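Local coordinates for leucine-rich repeat protein (Bacteroides thetaiotaomicron, PDB 4ECN) that is of unknown function but, as an extracellular leucine-rich repeat protein with DUF4458 domains, probably takes part in protein binding, at residues V46-N51 and Y85-Y90; Y216-Y221 and A255-Q260; D393-L398 and P416-S421. All blocks are in the same frame, centred on the assembly; numbering follows the deposited sequence.

Contact 1: residues V46-N51 and Y85-Y90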
loop_
_atom_site.group_PDB
_atom_site.type_symbol
_atom_site.label_atom_id
_atom_site.label_comp_id
_atom_site.label_asym_id
_atom_site.label_seq_id
_atom_site.Cartn_x
_atom_site.Cartn_y
_atom_site.Cartn_z
ATOM N N VAL A 46 49.562 -21.910 6.000
ATOM C CA VAL A 46 48.327 -21.182 6.197
ATOM C C VAL A 46 48.633 -19.678 6.036
ATOM O O VAL A 46 49.469 -19.107 6.750
ATOM C CB VAL A 46 47.659 -21.532 7.554
ATOM C CG1 VAL A 46 46.342 -20.795 7.723
ATOM C CG2 VAL A 46 47.438 -23.038 7.686
ATOM N N VAL A 47 47.965 -19.067 5.056
ATOM C CA VAL A 47 48.074 -17.645 4.742
ATOM C C VAL A 47 47.037 -16.898 5.607
ATOM O O VAL A 47 45.847 -17.224 5.570
ATOM C CB VAL A 47 47.896 -17.399 3.214
ATOM C CG1 VAL A 47 47.907 -15.910 2.875
ATOM C CG2 VAL A 47 48.963 -18.134 2.414
HETATM N N MSE A 48 47.497 -15.920 6.396
HETATM C CA MSE A 48 46.641 -15.133 7.291
HETATM C C MSE A 48 46.857 -13.640 7.161
HETATM O O MSE A 48 47.889 -13.210 6.645
HETATM C CB MSE A 48 46.913 -15.503 8.754
HETATM C CG MSE A 48 46.377 -16.844 9.183
HETATM SE SE MSE A 48 47.281 -17.381 10.819
HETATM C CE MSE A 48 49.059 -17.880 10.036
ATOM N N THR A 49 45.912 -12.849 7.707
ATOM C CA THR A 49 45.980 -11.387 7.758
ATOM C C THR A 49 45.579 -10.902 9.162
ATOM O O THR A 49 44.510 -11.264 9.658
ATOM C CB THR A 49 45.105 -10.741 6.668
ATOM O OG1 THR A 49 43.770 -11.225 6.789
ATOM C CG2 THR A 49 45.626 -10.983 5.259
ATOM N N HIS A 50 46.455 -10.108 9.802
ATOM C CA HIS A 50 46.230 -9.527 11.131
ATOM C C HIS A 50 46.546 -8.032 11.074
ATOM O O HIS A 50 47.720 -7.638 11.146
ATOM C CB HIS A 50 47.059 -10.250 12.224
ATOM C CG HIS A 50 46.977 -9.646 13.605
ATOM N ND1 HIS A 50 45.778 -9.593 14.313
ATOM C CD2 HIS A 50 47.967 -9.167 14.398
ATOM C CE1 HIS A 50 46.071 -9.041 15.482
ATOM N NE2 HIS A 50 47.375 -8.777 15.583
ATOM N N ASN A 51 45.475 -7.209 10.919
ATOM C CA ASN A 51 45.495 -5.743 10.818
ATOM C C ASN A 51 46.522 -5.302 9.743
ATOM O O ASN A 51 47.557 -4.700 10.055
ATOM C CB ASN A 51 45.781 -5.080 12.187
ATOM C CG ASN A 51 44.686 -5.257 13.222
ATOM O OD1 ASN A 51 44.688 -6.204 14.021
ATOM N ND2 ASN A 51 43.753 -4.314 13.266
ATOM N N TYR A 85 42.715 -13.007 13.687
ATOM C CA TYR A 85 43.367 -13.316 12.413
ATOM C C TYR A 85 42.345 -13.818 11.409
ATOM O O TYR A 85 41.396 -14.523 11.785
ATOM C CB TYR A 85 44.457 -14.382 12.607
ATOM C CG TYR A 85 45.653 -13.965 13.430
ATOM C CD1 TYR A 85 45.568 -13.866 14.815
ATOM C CD2 TYR A 85 46.907 -13.836 12.849
ATOM C CE1 TYR A 85 46.676 -13.522 15.586
ATOM C CE2 TYR A 85 48.031 -13.522 13.613
ATOM C CZ TYR A 85 47.913 -13.371 14.985
ATOM O OH TYR A 85 49.014 -13.058 15.746
ATOM N N LYS A 86 42.544 -13.488 10.128
ATOM C CA LYS A 86 41.665 -13.969 9.075
ATOM C C LYS A 86 42.492 -14.830 8.138
ATOM O O LYS A 86 43.492 -14.346 7.609
ATOM C CB LYS A 86 40.963 -12.810 8.335
ATOM C CG LYS A 86 39.877 -13.279 7.345
ATOM C CD LYS A 86 39.444 -12.227 6.307
ATOM C CE LYS A 86 40.489 -11.939 5.248
ATOM N NZ LYS A 86 40.003 -10.953 4.250
ATOM N N ILE A 87 42.117 -16.123 7.998
ATOM C CA ILE A 87 42.748 -17.086 7.081
ATOM C C ILE A 87 42.332 -16.698 5.660
ATOM O O ILE A 87 41.131 -16.504 5.414
ATOM C CB ILE A 87 42.378 -18.569 7.407
ATOM C CG1 ILE A 87 42.576 -18.930 8.887
ATOM C CG2 ILE A 87 43.112 -19.557 6.478
ATOM C CD1 ILE A 87 41.765 -20.204 9.327
ATOM N N VAL A 88 43.312 -16.555 4.744
ATOM C CA VAL A 88 43.038 -16.199 3.346
ATOM C C VAL A 88 42.880 -17.505 2.544
ATOM O O VAL A 88 41.960 -17.642 1.728
ATOM C CB VAL A 88 44.114 -15.263 2.734
ATOM C CG1 VAL A 88 43.640 -14.695 1.397
ATOM C CG2 VAL A 88 44.452 -14.126 3.684
ATOM N N GLY A 89 43.773 -18.451 2.832
ATOM C CA GLY A 89 43.815 -19.769 2.222
ATOM C C GLY A 89 44.987 -20.560 2.748
ATOM O O GLY A 89 45.741 -20.067 3.594
ATOM N N TYR A 90 45.145 -21.791 2.256
ATOM C CA TYR A 90 46.222 -22.666 2.695
ATOM C C TYR A 90 46.657 -23.621 1.587
ATOM O O TYR A 90 45.879 -23.939 0.687
ATOM C CB TYR A 90 45.805 -23.472 3.947
ATOM C CG TYR A 90 44.631 -24.414 3.751
ATOM C CD1 TYR A 90 44.823 -25.724 3.310
ATOM C CD2 TYR A 90 43.336 -24.021 4.081
ATOM C CE1 TYR A 90 43.745 -26.595 3.144
ATOM C CE2 TYR A 90 42.252 -24.881 3.909
ATOM C CZ TYR A 90 42.462 -26.170 3.452
ATOM O OH TYR A 90 41.393 -27.016 3.302
#
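Lys86 O is gripped twice by Thr49: the backbone N donates to it at 2.8 Å, and OG1 adds a longer bond at 3.2 Å. The two residues form a hydrogen-bonded antiparallel pair between strands 43-49 and 83-93, in a DUF4458 domain of the transthyretin clan. Thr49 OG1 can reach because its chi1 of 55° sets it between the backbone N and the carbonyl carbon, with the Lys86 side chain running alongside.

Beyond the Met48-Ile87 pair the register slips by one. Val88 and Gly89 both lie opposite Val47, a beta bulge in which Val47 N gives its hydrogen to Gly89 O and Val47 O takes one from Val88 N at 2.7 Å. On the face that carries Val47 and Thr49, Val47 CG1 rests against Val88 CB, while Thr49 CG2 meets Val88 CG2 at 3.7 Å. On the face of Val46, Met48, Ile87 and Tyr90, Val46 CG1 packs on Ile87 CG2, and Ile87 and Tyr90 go on to touch Leu123 of strand 118-124.

At the end of the pairing, the His50 and Tyr85 rings form an offset stack, their planes 15° apart. His50 ND1 is tied to Thr84 O and Tyr85 OH to Leu81 O, which holds both rings by their polar atoms. The selenium of Met48, modelled as selenomethionine, approaches the tyrosine ring obliquely, a Met-aromatic contact, and His50 CB sits over its face, 3.6 Å from Tyr85 CD2.

Contact 2: residues Y216-Y221 and A255-Q260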
loop_
_atom_site.group_PDB
_atom_site.type_symbol
_atom_site.label_atom_id
_atom_site.label_comp_id
_atom_site.label_asym_id
_atom_site.label_seq_id
_atom_site.Cartn_x
_atom_site.Cartn_y
_atom_site.Cartn_z
ATOM N N TYR A 216 37.723 -16.863 -16.389
ATOM C CA TYR A 216 37.198 -15.617 -15.867
ATOM C C TYR A 216 37.551 -14.427 -16.708
ATOM O O TYR A 216 38.443 -14.494 -17.542
ATOM C CB TYR A 216 37.785 -15.369 -14.459
ATOM C CG TYR A 216 37.432 -16.401 -13.428
ATOM C CD1 TYR A 216 38.099 -17.626 -13.382
ATOM C CD2 TYR A 216 36.500 -16.128 -12.436
ATOM C CE1 TYR A 216 37.781 -18.586 -12.423
ATOM C CE2 TYR A 216 36.177 -17.076 -11.468
ATOM C CZ TYR A 216 36.824 -18.301 -11.464
ATOM O OH TYR A 216 36.506 -19.229 -10.517
ATOM N N GLN A 217 36.916 -13.302 -16.380
ATOM C CA GLN A 217 37.183 -11.957 -16.855
ATOM C C GLN A 217 36.963 -10.979 -15.717
ATOM O O GLN A 217 35.994 -11.146 -14.960
ATOM C CB GLN A 217 36.317 -11.580 -18.053
ATOM C CG GLN A 217 36.719 -12.181 -19.380
ATOM C CD GLN A 217 35.798 -11.642 -20.435
ATOM O OE1 GLN A 217 34.640 -12.082 -20.567
ATOM N NE2 GLN A 217 36.261 -10.607 -21.142
ATOM N N VAL A 218 37.831 -9.951 -15.594
ATOM C CA VAL A 218 37.606 -8.896 -14.615
ATOM C C VAL A 218 36.462 -8.051 -15.203
ATOM O O VAL A 218 36.527 -7.671 -16.374
ATOM C CB VAL A 218 38.879 -8.093 -14.247
ATOM C CG1 VAL A 218 38.539 -6.896 -13.360
ATOM C CG2 VAL A 218 39.885 -8.988 -13.528
ATOM N N VAL A 219 35.377 -7.857 -14.433
ATOM C CA VAL A 219 34.186 -7.163 -14.916
ATOM C C VAL A 219 33.982 -5.790 -14.188
ATOM O O VAL A 219 33.126 -4.995 -14.602
ATOM C CB VAL A 219 32.918 -8.062 -14.802
ATOM C CG1 VAL A 219 33.023 -9.255 -15.747
ATOM C CG2 VAL A 219 32.636 -8.514 -13.367
ATOM N N ALA A 220 34.786 -5.498 -13.155
ATOM C CA ALA A 220 34.706 -4.216 -12.438
ATOM C C ALA A 220 35.866 -4.026 -11.463
ATOM O O ALA A 220 36.422 -5.004 -10.955
ATOM C CB ALA A 220 33.386 -4.113 -11.673
ATOM N N TYR A 221 36.203 -2.763 -11.167
ATOM C CA TYR A 221 37.234 -2.449 -10.171
ATOM C C TYR A 221 36.981 -1.078 -9.527
ATOM O O TYR A 221 36.314 -0.204 -10.103
ATOM C CB TYR A 221 38.672 -2.490 -10.757
ATOM C CG TYR A 221 38.961 -1.380 -11.745
ATOM C CD1 TYR A 221 39.428 -0.138 -11.312
ATOM C CD2 TYR A 221 38.701 -1.544 -13.103
ATOM C CE1 TYR A 221 39.622 0.913 -12.207
ATOM C CE2 TYR A 221 38.900 -0.503 -14.007
ATOM C CZ TYR A 221 39.374 0.720 -13.556
ATOM O OH TYR A 221 39.603 1.741 -14.442
ATOM N N ALA A 255 46.727 -11.598 -14.192
ATOM C CA ALA A 255 45.362 -11.529 -14.723
ATOM C C ALA A 255 45.026 -10.060 -15.023
ATOM O O ALA A 255 45.311 -9.196 -14.195
ATOM C CB ALA A 255 44.395 -12.139 -13.713
ATOM N N ASN A 256 44.456 -9.767 -16.195
ATOM C CA ASN A 256 44.241 -8.385 -16.636
ATOM C C ASN A 256 43.173 -7.548 -15.843
ATOM O O ASN A 256 41.983 -7.857 -15.869
ATOM C CB ASN A 256 43.827 -8.348 -18.109
ATOM C CG ASN A 256 43.753 -6.947 -18.683
ATOM O OD1 ASN A 256 42.801 -6.604 -19.408
ATOM N ND2 ASN A 256 44.760 -6.100 -18.369
ATOM N N VAL A 257 43.620 -6.412 -15.263
ATOM C CA VAL A 257 42.776 -5.408 -14.625
ATOM C C VAL A 257 42.956 -4.123 -15.468
ATOM O O VAL A 257 43.948 -3.408 -15.290
ATOM C CB VAL A 257 43.055 -5.217 -13.113
ATOM C CG1 VAL A 257 42.144 -4.148 -12.517
ATOM C CG2 VAL A 257 42.896 -6.531 -12.353
ATOM N N PRO A 258 42.059 -3.883 -16.458
ATOM C CA PRO A 258 42.230 -2.730 -17.366
ATOM C C PRO A 258 41.841 -1.373 -16.744
ATOM O O PRO A 258 40.676 -0.957 -16.805
ATOM C CB PRO A 258 41.292 -3.071 -18.531
ATOM C CG PRO A 258 40.234 -3.893 -17.934
ATOM C CD PRO A 258 40.886 -4.693 -16.841
ATOM N N ILE A 259 42.846 -0.647 -16.230
ATOM C CA ILE A 259 42.650 0.656 -15.594
ATOM C C ILE A 259 42.320 1.693 -16.679
ATOM O O ILE A 259 42.989 1.738 -17.702
ATOM C CB ILE A 259 43.887 1.039 -14.746
ATOM C CG1 ILE A 259 44.197 -0.046 -13.672
ATOM C CG2 ILE A 259 43.751 2.443 -14.118
ATOM C CD1 ILE A 259 43.080 -0.378 -12.658
ATOM N N GLN A 260 41.266 2.500 -16.452
ATOM C CA GLN A 260 40.758 3.485 -17.410
ATOM C C GLN A 260 41.254 4.911 -17.165
ATOM O O GLN A 260 41.387 5.671 -18.135
ATOM C CB GLN A 260 39.219 3.514 -17.363
ATOM C CG GLN A 260 38.542 2.187 -17.682
ATOM C CD GLN A 260 38.838 1.682 -19.072
ATOM O OE1 GLN A 260 38.652 2.387 -20.074
ATOM N NE2 GLN A 260 39.271 0.430 -19.153
HETATM O O HOH W 1 40.480 -10.100 -16.847
#
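Tyr221 reaches across with its hydroxyl to the chain turning off the end of strand 251-259, where Gln260 N donates to Tyr221 OH at 2.7 Å and 154°. Ile259 lays its end methyl over one face of the same ring, with CD1 3.7 Å from Tyr221 CE1 and 19° off the normal through the ring centre, a CH-pi contact. Nearer the backbone, Tyr221 CB meets Val257 CG1. The tyrosine is thus held along its whole length, from CB to OH.

The other foothold is Val218. Its CG2, anti to the carbonyl carbon, lies against Val257 CG2 at 4.1 Å and close to Asn256 O. A water fills in beside it, accepting from Val218 N and donating to Asn256 O, so the two backbones are bridged where they do not pair directly.

In the next shell, Glu235 OE2 is a second hydrogen-bond partner of Tyr221 OH. Gln260 curls back so that NE2 donates to Pro258 O at 3.1 Å, from above the carbonyl plane, and also binds Glu140. A phenylalanine in place of Tyr221 would probably leave Gln260 N and Glu235 without the hydroxyl they share.

What lets Val218 and Tyr221, three residues apart, both point toward strand 251-259 is a classic beta bulge: Val219 and Ala220 together face Thr161 of strand 157-164. Strand 251-259 is paired with 130-139 instead, and its segment 255-259 runs at 23° to 216-221, their axes 7.0 Å apart at closest approach. Such side-chain packing between strands that are not sheet neighbours is consistent with the beta-sandwich interior of a transthyretin-like domain.

Contact 3: residues D393-L398 and P416-S421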
loop_
_atom_site.group_PDB
_atom_site.type_symbol
_atom_site.label_atom_id
_atom_site.label_comp_id
_atom_site.label_asym_id
_atom_site.label_seq_id
_atom_site.Cartn_x
_atom_site.Cartn_y
_atom_site.Cartn_z
ATOM N N ASP A 393 -15.058 5.221 -0.370
ATOM C CA ASP A 393 -16.219 5.035 -1.250
ATOM C C ASP A 393 -16.851 3.669 -1.131
ATOM O O ASP A 393 -16.142 2.657 -1.001
ATOM C CB ASP A 393 -15.813 5.214 -2.725
ATOM C CG ASP A 393 -15.395 6.596 -3.169
ATOM O OD1 ASP A 393 -15.986 7.589 -2.671
ATOM O OD2 ASP A 393 -14.590 6.684 -4.120
ATOM N N TYR A 394 -18.178 3.639 -1.284
ATOM C CA TYR A 394 -18.979 2.427 -1.348
ATOM C C TYR A 394 -20.292 2.750 -2.045
ATOM O O TYR A 394 -20.774 3.880 -1.955
ATOM C CB TYR A 394 -19.205 1.782 0.043
ATOM C CG TYR A 394 -20.250 2.435 0.922
ATOM C CD1 TYR A 394 -19.966 3.596 1.630
ATOM C CD2 TYR A 394 -21.494 1.837 1.121
ATOM C CE1 TYR A 394 -20.909 4.178 2.478
ATOM C CE2 TYR A 394 -22.442 2.398 1.980
ATOM C CZ TYR A 394 -22.153 3.582 2.644
ATOM O OH TYR A 394 -23.096 4.168 3.469
ATOM N N ASP A 395 -20.840 1.775 -2.779
ATOM C CA ASP A 395 -22.124 1.864 -3.485
ATOM C C ASP A 395 -23.258 2.053 -2.430
ATOM O O ASP A 395 -23.446 1.196 -1.549
ATOM C CB ASP A 395 -22.302 0.587 -4.336
ATOM C CG ASP A 395 -23.418 0.581 -5.359
ATOM O OD1 ASP A 395 -24.516 1.101 -5.046
ATOM O OD2 ASP A 395 -23.221 -0.020 -6.455
ATOM N N GLN A 396 -23.941 3.229 -2.476
ATOM C CA GLN A 396 -24.989 3.620 -1.513
ATOM C C GLN A 396 -26.168 2.660 -1.499
ATOM O O GLN A 396 -26.879 2.600 -0.489
ATOM C CB GLN A 396 -25.513 5.036 -1.774
ATOM C CG GLN A 396 -24.539 6.108 -1.325
ATOM C CD GLN A 396 -24.058 5.905 0.085
ATOM O OE1 GLN A 396 -24.825 5.891 1.053
ATOM N NE2 GLN A 396 -22.767 5.747 0.217
ATOM N N ARG A 397 -26.328 1.857 -2.571
ATOM C CA ARG A 397 -27.381 0.838 -2.654
ATOM C C ARG A 397 -27.072 -0.379 -1.729
ATOM O O ARG A 397 -27.959 -1.198 -1.548
ATOM C CB ARG A 397 -27.611 0.386 -4.092
ATOM C CG ARG A 397 -28.138 1.531 -4.973
ATOM C CD ARG A 397 -28.168 1.162 -6.439
ATOM N NE ARG A 397 -26.851 0.738 -6.924
ATOM C CZ ARG A 397 -26.625 0.206 -8.118
ATOM N NH1 ARG A 397 -27.622 0.045 -8.983
ATOM N NH2 ARG A 397 -25.403 -0.183 -8.454
ATOM N N LEU A 398 -25.892 -0.429 -1.056
ATOM C CA LEU A 398 -25.538 -1.469 -0.074
ATOM C C LEU A 398 -26.224 -1.194 1.288
ATOM O O LEU A 398 -26.052 -1.978 2.226
ATOM C CB LEU A 398 -24.000 -1.572 0.130
ATOM C CG LEU A 398 -23.129 -2.021 -1.050
ATOM C CD1 LEU A 398 -21.696 -1.639 -0.831
ATOM C CD2 LEU A 398 -23.262 -3.501 -1.304
ATOM N N PRO A 416 -25.344 -3.164 -11.814
ATOM C CA PRO A 416 -25.282 -4.047 -10.630
ATOM C C PRO A 416 -24.659 -3.366 -9.416
ATOM O O PRO A 416 -23.861 -2.426 -9.557
ATOM C CB PRO A 416 -24.407 -5.216 -11.096
ATOM C CG PRO A 416 -23.619 -4.681 -12.219
ATOM C CD PRO A 416 -24.506 -3.685 -12.911
ATOM N N ILE A 417 -25.024 -3.848 -8.218
ATOM C CA ILE A 417 -24.533 -3.273 -6.972
ATOM C C ILE A 417 -23.161 -3.903 -6.679
ATOM O O ILE A 417 -23.025 -5.132 -6.622
ATOM C CB ILE A 417 -25.558 -3.433 -5.821
ATOM C CG1 ILE A 417 -26.920 -2.842 -6.248
ATOM C CG2 ILE A 417 -25.037 -2.753 -4.554
ATOM C CD1 ILE A 417 -28.045 -3.112 -5.413
ATOM N N LYS A 418 -22.146 -3.019 -6.547
ATOM C CA LYS A 418 -20.734 -3.314 -6.305
ATOM C C LYS A 418 -20.480 -3.659 -4.838
ATOM O O LYS A 418 -20.523 -2.742 -4.008
ATOM C CB LYS A 418 -19.875 -2.089 -6.700
ATOM C CG LYS A 418 -19.980 -1.641 -8.152
ATOM C CD LYS A 418 -19.905 -0.108 -8.264
ATOM C CE LYS A 418 -19.993 0.402 -9.694
ATOM N NZ LYS A 418 -21.242 -0.020 -10.401
ATOM N N LYS A 419 -20.162 -4.950 -4.512
ATOM C CA LYS A 419 -19.882 -5.411 -3.128
ATOM C C LYS A 419 -18.856 -4.492 -2.417
ATOM O O LYS A 419 -17.997 -3.893 -3.082
ATOM C CB LYS A 419 -19.387 -6.881 -3.066
ATOM C CG LYS A 419 -18.067 -7.167 -3.778
ATOM C CD LYS A 419 -17.541 -8.575 -3.515
ATOM C CE LYS A 419 -16.300 -8.865 -4.340
ATOM N NZ LYS A 419 -15.805 -10.260 -4.160
ATOM N N ASP A 420 -18.970 -4.365 -1.077
ATOM C CA ASP A 420 -18.036 -3.518 -0.350
ATOM C C ASP A 420 -16.676 -4.236 -0.268
ATOM O O ASP A 420 -16.504 -5.251 0.428
ATOM C CB ASP A 420 -18.555 -3.109 1.036
ATOM C CG ASP A 420 -17.654 -2.128 1.761
ATOM O OD1 ASP A 420 -16.794 -1.507 1.098
ATOM O OD2 ASP A 420 -17.837 -1.945 2.974
ATOM N N SER A 421 -15.732 -3.694 -1.035
ATOM C CA SER A 421 -14.373 -4.199 -1.184
ATOM C C SER A 421 -13.362 -3.404 -0.318
ATOM O O SER A 421 -12.185 -3.771 -0.260
ATOM C CB SER A 421 -13.971 -4.132 -2.654
ATOM O OG SER A 421 -14.057 -2.794 -3.122
HETATM O O HOH W 2 -18.798 -0.282 -2.983
#
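Asp395 and Ile417 meet at about a right angle, and Arg397 meets both, its edge to the carboxylate and one face to the isoleucine. The place is an Asx turn in the long insertion between strands 351-353 and 452-456 of the leucine-rich repeat sheet. Asp395 OD1 closes the turn by accepting from Arg397 N, and the same carboxylate is clasped side-on by the arginine side chain. Arg397 NE points at Asp395 OD1 at 3.0 Å and 179°, while NH2 forms a salt bridge to OD2; both bonds use syn lone pairs and lie nearly in the guanidinium plane.

Ile417 covers one face of the arginine. Its CG1 sits above the centre of the guanidinium, 3.6 Å from Arg397 CZ, and CD1 continues to Arg397 CB. The other branch, CG2, runs past Leu398 CD2 at 3.8 Å, the two side chains pointing in opposite directions. Leu398 CD1 reaches on to Lys418 O and to Asp420 CB.

With chi1 at -168°, Asp395 has its carboxylate anti to the backbone N and turned to the 416-421 chain, where Lys418 N donates to OD2 at 3.2 Å from above the carboxylate plane. Each oxygen therefore has two donors, which would favour the ionised form. Lys418 NZ stands 4.4 Å from Asp395 OD2, beyond a salt bridge, but probably adds to the same field.

Helix 402-409 backs the cluster, Ile408 touching both Arg397 and Ile417, and Arg397 NH1 is bound to Lys415 O. Tyr394 OH is hydrogen-bonded to Asp650 and Asp393 makes a salt bridge to Lys601, linking the insertion to later strands of the repeats. Beside the clasp, one water accepts from Asp395 N at 2.9 Å and donates to Lys418 O.

Contacts 1 and 2 belong to successive DUF4458 domains at the N-terminal end of the chain, centres about 25 Å apart; contact 3 lies on the opposite side of the chain's centre, its centre about 69 and 63 Å from theirs. Contact 1 joins neighbouring strands of one sheet, chiefly by backbone bonds, and is partly buried. Contact 2 is largely buried and joins strands that do not pair, so side chains and a water do the work. Strands 83-93 and 214-227 appear to play matching roles, each bulged and each with a tyrosine, Tyr85 or Tyr216, bonded to the carbonyl four residues earlier. Contact 3, at the surface, sets a salt bridge within one loop against a backbone N-H and an isoleucine of the other.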